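Local structure of DNA protection during starvation protein (Brevibacillus brevis, 1N1Q) at residues Arg15-Trp20 and Thr59-Val64; Lys26-His31 and Glu48-Ala53; Trp32-Pro37 and Glu91-Met96. The protein probably stores iron as a ferric mineral inside a hollow twelve-subunit shell, oxidising ferrous iron with hydrogen peroxide and so shielding condensed DNA from oxidative damage. One frame throughout, in Å; residues are numbered along the deposited sequence.

Contact 1: residues Arg15-Trp20 and Thr59-Val64. With FEO (mu-oxo-diiron), chain E.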
# COMPACT_ATOMS: atom_id res chain seq x y z
N ARG A 15 -6.99 14.45 29.04
CA ARG A 15 -8.22 13.92 29.61
C ARG A 15 -9.19 13.68 28.46
O ARG A 15 -9.92 12.69 28.43
CB ARG A 15 -8.81 14.93 30.58
CG ARG A 15 -9.54 14.32 31.76
CD ARG A 15 -10.97 13.95 31.42
NE ARG A 15 -11.81 14.08 32.62
CZ ARG A 15 -11.99 15.22 33.27
NH1 ARG A 15 -11.39 16.33 32.84
NH2 ARG A 15 -12.75 15.26 34.36
N GLN A 16 -9.19 14.59 27.49
CA GLN A 16 -10.08 14.47 26.34
C GLN A 16 -9.53 13.46 25.34
O GLN A 16 -10.28 12.83 24.61
CB GLN A 16 -10.29 15.83 25.69
CG GLN A 16 -10.97 16.83 26.62
CD GLN A 16 -12.17 16.22 27.35
OE1 GLN A 16 -13.03 15.59 26.73
NE2 GLN A 16 -12.22 16.41 28.66
N VAL A 17 -8.21 13.32 25.30
CA VAL A 17 -7.59 12.34 24.42
C VAL A 17 -8.09 10.99 24.92
O VAL A 17 -8.51 10.15 24.13
CB VAL A 17 -6.04 12.36 24.52
CG1 VAL A 17 -5.46 11.11 23.86
CG2 VAL A 17 -5.48 13.61 23.83
N ALA A 18 -8.07 10.81 26.24
CA ALA A 18 -8.51 9.56 26.84
C ALA A 18 -10.00 9.33 26.57
O ALA A 18 -10.41 8.21 26.23
CB ALA A 18 -8.26 9.58 28.35
N ASN A 19 -10.80 10.39 26.71
CA ASN A 19 -12.24 10.28 26.47
C ASN A 19 -12.55 9.85 25.05
O ASN A 19 -13.37 8.97 24.83
CB ASN A 19 -12.94 11.61 26.76
CG ASN A 19 -13.21 11.82 28.23
OD1 ASN A 19 -13.31 10.87 28.99
ND2 ASN A 19 -13.34 13.08 28.64
N TRP A 20 -11.89 10.48 24.08
CA TRP A 20 -12.13 10.16 22.68
C TRP A 20 -11.57 8.81 22.26
O TRP A 20 -12.07 8.20 21.31
CB TRP A 20 -11.62 11.28 21.78
CG TRP A 20 -12.56 12.45 21.80
CD1 TRP A 20 -12.39 13.64 22.44
CD2 TRP A 20 -13.87 12.48 21.23
NE1 TRP A 20 -13.52 14.42 22.31
CE2 TRP A 20 -14.45 13.73 21.58
CE3 TRP A 20 -14.63 11.57 20.47
CZ2 TRP A 20 -15.74 14.09 21.19
CZ3 TRP A 20 -15.91 11.93 20.08
CH2 TRP A 20 -16.46 13.18 20.45
N THR A 59 -5.94 15.35 16.66
CA THR A 59 -5.77 16.79 16.86
C THR A 59 -5.44 17.12 18.32
O THR A 59 -4.55 17.93 18.59
CB THR A 59 -7.02 17.59 16.45
OG1 THR A 59 -8.12 17.23 17.30
CG2 THR A 59 -7.39 17.32 15.02
N LEU A 60 -6.16 16.49 19.24
CA LEU A 60 -5.93 16.71 20.67
C LEU A 60 -4.52 16.29 21.08
O LEU A 60 -3.79 17.06 21.71
CB LEU A 60 -6.97 15.95 21.50
CG LEU A 60 -8.40 16.51 21.46
CD1 LEU A 60 -9.37 15.54 22.12
CD2 LEU A 60 -8.43 17.86 22.16
N ALA A 61 -4.12 15.08 20.70
CA ALA A 61 -2.79 14.58 21.04
C ALA A 61 -1.69 15.46 20.44
O ALA A 61 -0.68 15.74 21.08
CB ALA A 61 -2.64 13.15 20.56
N GLU A 62 -1.88 15.89 19.20
CA GLU A 62 -0.87 16.72 18.57
C GLU A 62 -0.81 18.12 19.14
O GLU A 62 0.24 18.76 19.08
CB GLU A 62 -1.07 16.71 17.05
CG GLU A 62 -0.62 15.37 16.48
CD GLU A 62 -0.81 15.22 15.00
OE1 GLU A 62 -1.43 16.10 14.36
OE2 GLU A 62 -0.34 14.20 14.46
N ARG A 63 -1.92 18.59 19.71
CA ARG A 63 -1.92 19.90 20.34
C ARG A 63 -1.09 19.75 21.62
O ARG A 63 -0.33 20.64 22.00
CB ARG A 63 -3.35 20.36 20.65
CG ARG A 63 -3.44 21.74 21.31
CD ARG A 63 -2.78 22.82 20.46
NE ARG A 63 -2.56 24.05 21.21
CZ ARG A 63 -1.70 25.00 20.86
NH1 ARG A 63 -0.98 24.87 19.75
NH2 ARG A 63 -1.54 26.06 21.63
N VAL A 64 -1.23 18.60 22.28
CA VAL A 64 -0.46 18.33 23.50
C VAL A 64 1.03 18.42 23.16
O VAL A 64 1.80 19.08 23.85
CB VAL A 64 -0.74 16.91 24.06
CG1 VAL A 64 0.31 16.54 25.11
CG2 VAL A 64 -2.14 16.86 24.67
FE1 FEO E . -1.32 13.02 13.06
FE2 FEO E . -0.76 15.47 10.86
O FEO E . -1.34 13.63 11.27
O HOH W 1 1.24 15.02 10.08

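Contact 2: residues Lys26-His31 and Glu48-Ala53. With FEO (mu-oxo-diiron), chain F.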
# COMPACT_ATOMS: atom_id res chain seq x y z
N LYS A 26 -16.34 2.91 21.74
CA LYS A 26 -17.73 2.86 22.19
C LYS A 26 -18.67 3.08 21.01
O LYS A 26 -19.70 2.40 20.87
CB LYS A 26 -17.97 3.93 23.26
CG LYS A 26 -19.29 3.77 24.03
CD LYS A 26 -19.38 4.80 25.16
CE LYS A 26 -20.60 4.57 26.05
NZ LYS A 26 -20.61 5.53 27.20
N LEU A 27 -18.32 4.03 20.14
CA LEU A 27 -19.12 4.33 18.97
C LEU A 27 -19.09 3.16 17.98
O LEU A 27 -20.07 2.91 17.27
CB LEU A 27 -18.62 5.62 18.32
CG LEU A 27 -18.90 6.84 19.21
CD1 LEU A 27 -18.10 8.04 18.73
CD2 LEU A 27 -20.40 7.14 19.21
N HIS A 28 -17.97 2.44 17.95
CA HIS A 28 -17.84 1.26 17.09
C HIS A 28 -18.79 0.21 17.67
O HIS A 28 -19.46 -0.50 16.93
CB HIS A 28 -16.40 0.72 17.12
CG HIS A 28 -15.54 1.25 16.01
ND1 HIS A 28 -15.55 0.71 14.74
CD2 HIS A 28 -14.65 2.26 15.98
CE1 HIS A 28 -14.70 1.37 13.98
NE2 HIS A 28 -14.14 2.32 14.70
N ASN A 29 -18.83 0.14 18.99
CA ASN A 29 -19.69 -0.81 19.68
C ASN A 29 -21.13 -0.62 19.25
O ASN A 29 -21.81 -1.57 18.87
CB ASN A 29 -19.58 -0.63 21.20
CG ASN A 29 -20.34 -1.69 21.98
OD1 ASN A 29 -21.54 -1.87 21.80
ND2 ASN A 29 -19.63 -2.40 22.85
N PHE A 30 -21.59 0.63 19.28
CA PHE A 30 -22.95 0.95 18.88
C PHE A 30 -23.16 0.74 17.37
O PHE A 30 -24.21 0.27 16.93
CB PHE A 30 -23.27 2.40 19.28
CG PHE A 30 -23.28 2.63 20.77
CD1 PHE A 30 -23.37 3.92 21.29
CD2 PHE A 30 -23.22 1.56 21.65
CE1 PHE A 30 -23.40 4.14 22.68
CE2 PHE A 30 -23.25 1.76 23.03
CZ PHE A 30 -23.34 3.05 23.55
N HIS A 31 -22.13 1.07 16.60
CA HIS A 31 -22.15 0.91 15.15
C HIS A 31 -22.40 -0.56 14.82
O HIS A 31 -23.19 -0.89 13.93
CB HIS A 31 -20.78 1.34 14.60
CG HIS A 31 -20.58 1.08 13.14
ND1 HIS A 31 -21.17 1.84 12.15
CD2 HIS A 31 -19.80 0.18 12.50
CE1 HIS A 31 -20.75 1.43 10.97
NE2 HIS A 31 -19.92 0.42 11.15
N GLU A 48 -20.17 7.91 11.35
CA GLU A 48 -19.88 9.33 11.20
C GLU A 48 -19.22 9.84 12.49
O GLU A 48 -18.22 10.56 12.45
CB GLU A 48 -21.18 10.10 10.96
CG GLU A 48 -21.02 11.62 10.88
CD GLU A 48 -22.35 12.36 10.94
OE1 GLU A 48 -23.40 11.77 10.58
OE2 GLU A 48 -22.36 13.55 11.34
N LEU A 49 -19.78 9.43 13.62
CA LEU A 49 -19.27 9.86 14.92
C LEU A 49 -17.91 9.25 15.30
O LEU A 49 -17.06 9.95 15.84
CB LEU A 49 -20.31 9.59 16.02
CG LEU A 49 -21.62 10.38 15.86
CD1 LEU A 49 -22.60 10.00 16.96
CD2 LEU A 49 -21.32 11.88 15.91
N TYR A 50 -17.68 7.97 15.03
CA TYR A 50 -16.37 7.44 15.39
C TYR A 50 -15.31 7.98 14.44
O TYR A 50 -14.14 8.10 14.80
CB TYR A 50 -16.34 5.90 15.50
CG TYR A 50 -16.50 5.06 14.24
CD1 TYR A 50 -15.58 5.13 13.19
CD2 TYR A 50 -17.51 4.10 14.15
CE1 TYR A 50 -15.67 4.26 12.09
CE2 TYR A 50 -17.60 3.23 13.07
CZ TYR A 50 -16.68 3.31 12.05
OH TYR A 50 -16.77 2.43 11.00
N THR A 51 -15.72 8.34 13.23
CA THR A 51 -14.78 8.91 12.27
C THR A 51 -14.35 10.27 12.82
O THR A 51 -13.17 10.63 12.75
CB THR A 51 -15.44 9.09 10.88
OG1 THR A 51 -15.81 7.80 10.37
CG2 THR A 51 -14.47 9.76 9.92
N GLU A 52 -15.29 11.01 13.39
CA GLU A 52 -14.97 12.30 13.98
C GLU A 52 -14.10 12.06 15.22
O GLU A 52 -13.16 12.82 15.49
CB GLU A 52 -16.25 13.07 14.37
CG GLU A 52 -16.91 13.79 13.20
CD GLU A 52 -18.14 14.58 13.59
OE1 GLU A 52 -18.44 14.68 14.80
OE2 GLU A 52 -18.81 15.11 12.68
N ALA A 53 -14.40 10.99 15.96
CA ALA A 53 -13.64 10.65 17.16
C ALA A 53 -12.17 10.46 16.79
O ALA A 53 -11.27 10.97 17.47
CB ALA A 53 -14.18 9.37 17.78
FE1 FEO F . -18.62 -0.76 9.84
FE2 FEO F . -19.99 -1.00 6.83
O FEO F . -19.02 0.19 8.17
O HOH W 2 -21.43 -2.50 7.42

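Contact 3: residues Trp32-Pro37 and Glu91-Met96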
# COMPACT_ATOMS: atom_id res chain seq x y z
N TRP A 32 -21.74 -1.43 15.57
CA TRP A 32 -21.85 -2.87 15.37
C TRP A 32 -23.09 -3.54 15.95
O TRP A 32 -23.74 -4.34 15.28
CB TRP A 32 -20.63 -3.58 15.98
CG TRP A 32 -19.31 -3.20 15.39
CD1 TRP A 32 -19.07 -2.90 14.08
CD2 TRP A 32 -18.05 -3.11 16.07
NE1 TRP A 32 -17.73 -2.63 13.90
CE2 TRP A 32 -17.09 -2.75 15.10
CE3 TRP A 32 -17.65 -3.29 17.40
CZ2 TRP A 32 -15.73 -2.58 15.42
CZ3 TRP A 32 -16.30 -3.12 17.72
CH2 TRP A 32 -15.36 -2.77 16.73
N ASN A 33 -23.43 -3.21 17.18
CA ASN A 33 -24.55 -3.85 17.87
C ASN A 33 -25.95 -3.26 17.75
O ASN A 33 -26.92 -3.89 18.19
CB ASN A 33 -24.19 -4.01 19.35
CG ASN A 33 -22.96 -4.86 19.55
OD1 ASN A 33 -22.88 -5.99 19.07
ND2 ASN A 33 -21.98 -4.32 20.27
N VAL A 34 -26.08 -2.07 17.17
CA VAL A 34 -27.40 -1.49 17.03
C VAL A 34 -28.27 -2.40 16.16
O VAL A 34 -27.77 -3.11 15.30
CB VAL A 34 -27.34 -0.08 16.39
CG1 VAL A 34 -26.86 -0.19 14.93
CG2 VAL A 34 -28.70 0.60 16.46
N ASN A 35 -29.57 -2.40 16.41
CA ASN A 35 -30.51 -3.19 15.63
C ASN A 35 -31.89 -2.54 15.71
O ASN A 35 -32.07 -1.54 16.40
CB ASN A 35 -30.58 -4.65 16.13
CG ASN A 35 -31.15 -4.78 17.53
OD1 ASN A 35 -31.95 -3.96 17.97
ND2 ASN A 35 -30.74 -5.82 18.24
N GLY A 36 -32.86 -3.10 14.99
CA GLY A 36 -34.18 -2.51 14.98
C GLY A 36 -34.39 -1.77 13.67
O GLY A 36 -33.47 -1.71 12.86
N PRO A 37 -35.57 -1.18 13.46
CA PRO A 37 -35.94 -0.44 12.24
C PRO A 37 -35.01 0.72 11.86
O PRO A 37 -34.95 1.11 10.70
CB PRO A 37 -37.36 0.06 12.54
CG PRO A 37 -37.83 -0.84 13.67
CD PRO A 37 -36.60 -0.99 14.49
N GLU A 91 -27.16 -2.40 25.26
CA GLU A 91 -27.98 -1.22 24.99
C GLU A 91 -28.91 -1.41 23.80
O GLU A 91 -28.55 -2.00 22.80
CB GLU A 91 -27.11 0.01 24.70
CG GLU A 91 -26.25 0.48 25.86
CD GLU A 91 -24.88 -0.15 25.86
OE1 GLU A 91 -24.73 -1.25 25.29
OE2 GLU A 91 -23.96 0.45 26.42
N SER A 92 -30.13 -0.91 23.94
CA SER A 92 -31.11 -0.97 22.86
C SER A 92 -30.72 0.20 21.96
O SER A 92 -29.91 1.04 22.35
CB SER A 92 -32.53 -0.76 23.39
OG SER A 92 -32.68 0.57 23.87
N ALA A 93 -31.29 0.28 20.76
CA ALA A 93 -30.97 1.37 19.84
C ALA A 93 -31.20 2.73 20.50
O ALA A 93 -30.34 3.62 20.43
CB ALA A 93 -31.82 1.26 18.58
N ALA A 94 -32.34 2.89 21.16
CA ALA A 94 -32.65 4.15 21.83
C ALA A 94 -31.68 4.45 22.96
O ALA A 94 -31.29 5.60 23.16
CB ALA A 94 -34.08 4.11 22.36
N GLU A 95 -31.29 3.42 23.70
CA GLU A 95 -30.36 3.62 24.81
C GLU A 95 -28.97 4.01 24.29
O GLU A 95 -28.23 4.73 24.96
CB GLU A 95 -30.29 2.36 25.68
CG GLU A 95 -31.62 2.03 26.35
CD GLU A 95 -31.58 0.77 27.18
OE1 GLU A 95 -30.97 -0.22 26.74
OE2 GLU A 95 -32.18 0.76 28.28
N MET A 96 -28.64 3.55 23.09
CA MET A 96 -27.35 3.91 22.48
C MET A 96 -27.36 5.40 22.18
O MET A 96 -26.41 6.12 22.52
CB MET A 96 -27.12 3.14 21.18
CG MET A 96 -26.85 1.66 21.37
SD MET A 96 -26.59 0.82 19.80
CE MET A 96 -26.37 -0.85 20.35
O HOH W 3 -32.74 -1.77 20.07

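Contact 1: residues Arg15-Trp20 and Thr59-Val64
L60 reaches from helix 39-66 into the side of helix 4-33, and the side chains that meet there are packed through apolar atoms. Its CD1 methyl sits 3.6 Å from W20 CD1, meeting the indole obliquely, and also touches the CB of Q16. V17 lies alongside L60, the two side chains pointing opposite ways, and V17 CG2 packs 3.6 Å from L60 CB. V17 has CG2 anti to its carbonyl carbon, which carries this methyl on to the backbone N of A61, 3.7 Å away. The two short helical segments run antiparallel, at 157°, with axes 9.2 Å apart.

Polar groups are dealt with to the side of this seam. The amide of Q16 bends away and takes a nearly straight bond from N19 ND2 to its OE1 (3.2 Å), the donor standing above the carbonyl plane, while Q16 NE2 is held by E110 of helix 93-120.

Metal binding lies on the far side of helix 39-66. There E62 OE2 binds an iron at 2.1 Å, together with D58 and with H31 of a second subunit. The chemistry implies a division of labour: one face of the helix is oily and buried in the bundle, while another offers carboxylate to the subunit interface.

Contact 2: residues Lys26-His31 and Glu48-Ala53
Y50 meets two histidines of helix 4-33, with a different part of its ring for each. Toward H28 it offers a face: the rings stack with centroids 3.7 Å apart and planes only 14° from parallel, the imidazole lying over the centre of the phenol ring. Toward H31 it offers an edge. CE2 of Y50 points at the imidazole face, 3.7 Å from H31 CG, in a T-shaped pair whose planes stand at 87°. The CG of Y50 is tucked between the backbone N and the carbonyl carbon (chi1 69°), and this turns the ring toward helix 4-33, against H28 and H31.

H31 has CG anti to the backbone N, and this extended start carries NE2 out to an iron at 2.2 Å. Its other nitrogen, ND1, is hydrogen-bonded to the carbonyl O of H43, a second-shell grip that fixes the rotation of the ring. D58 and E62 of a second subunit bind the same iron, whereas Y50 OH stays 3.9 Å from it.

Beneath the rings, L27 fills the interior side of the seam. Its CB meets Y50 CB at 3.6 Å, and CD1 comes across L49, meeting its CB and backbone O, and touches A53 CB more loosely.

H28, H31 and Y50 thus form an aromatic cluster on two antiparallel helices that includes the iron ligand H31, at the ferroxidase centre on the subunit interface, a position typical of Dps proteins within the ferritin-like four-helix bundle and here di-nuclear.

Contact 3: residues Trp32-Pro37 and Glu91-Met96
V34 and A93 bring the two backbones to a CA separation of 5.4 Å where one helix of the four-helix bundle ends and another begins. V34 is the first residue to leave helical geometry after helix 4-33, and the chain runs on as a loop. Facing it, helix 93-120 starts with a capping box: S92 OG accepts from E95 N at 3.2 Å, and E95 OE1 accepts in return from S92 N.

Among the side chains, M96 does most of the reaching. Its chain is extended beyond CG (chi2 180°, chi3 -178°), which places SD 3.6 Å from V34 CB and lays the CE methyl over the end of the helix, 3.4 Å from V34 N and near N33 CB. Replacing the methionine by an alanine removes everything beyond CB and is likely to open a gap against V34 N and CB. F30 and F46 also pack on M96. V34 CG2, anti to the backbone N, packs chiefly on A93 CB, while F39 and L42 of helix 39-66 extend this apolar patch.

At the outer margin the joining is polar. A single water accepts from A93 N at 2.6 Å and donates to N35 OD1 at 3.1 Å.

Helix 4-33 runs through all three contacts, in the order contact 1, contact 2, contact 3. Contacts 1 and 2 pair it with helix 39-66, their centres 16 Å apart, and contact 2 is nested within the loop that contact 1 closes; W20 CE3 meets A53 CB at 3.5 Å between them. Contact 3 turns to the start of helix 93-120, its centre 13 Å from that of contact 2, with F30 bridging the two, but 28 Å from contact 1. The general lesson is economy: one helical pair carries iron ligands at separate places, E62 in contact 1 and H31 in contact 2, so that each centre is completed only when two subunits meet.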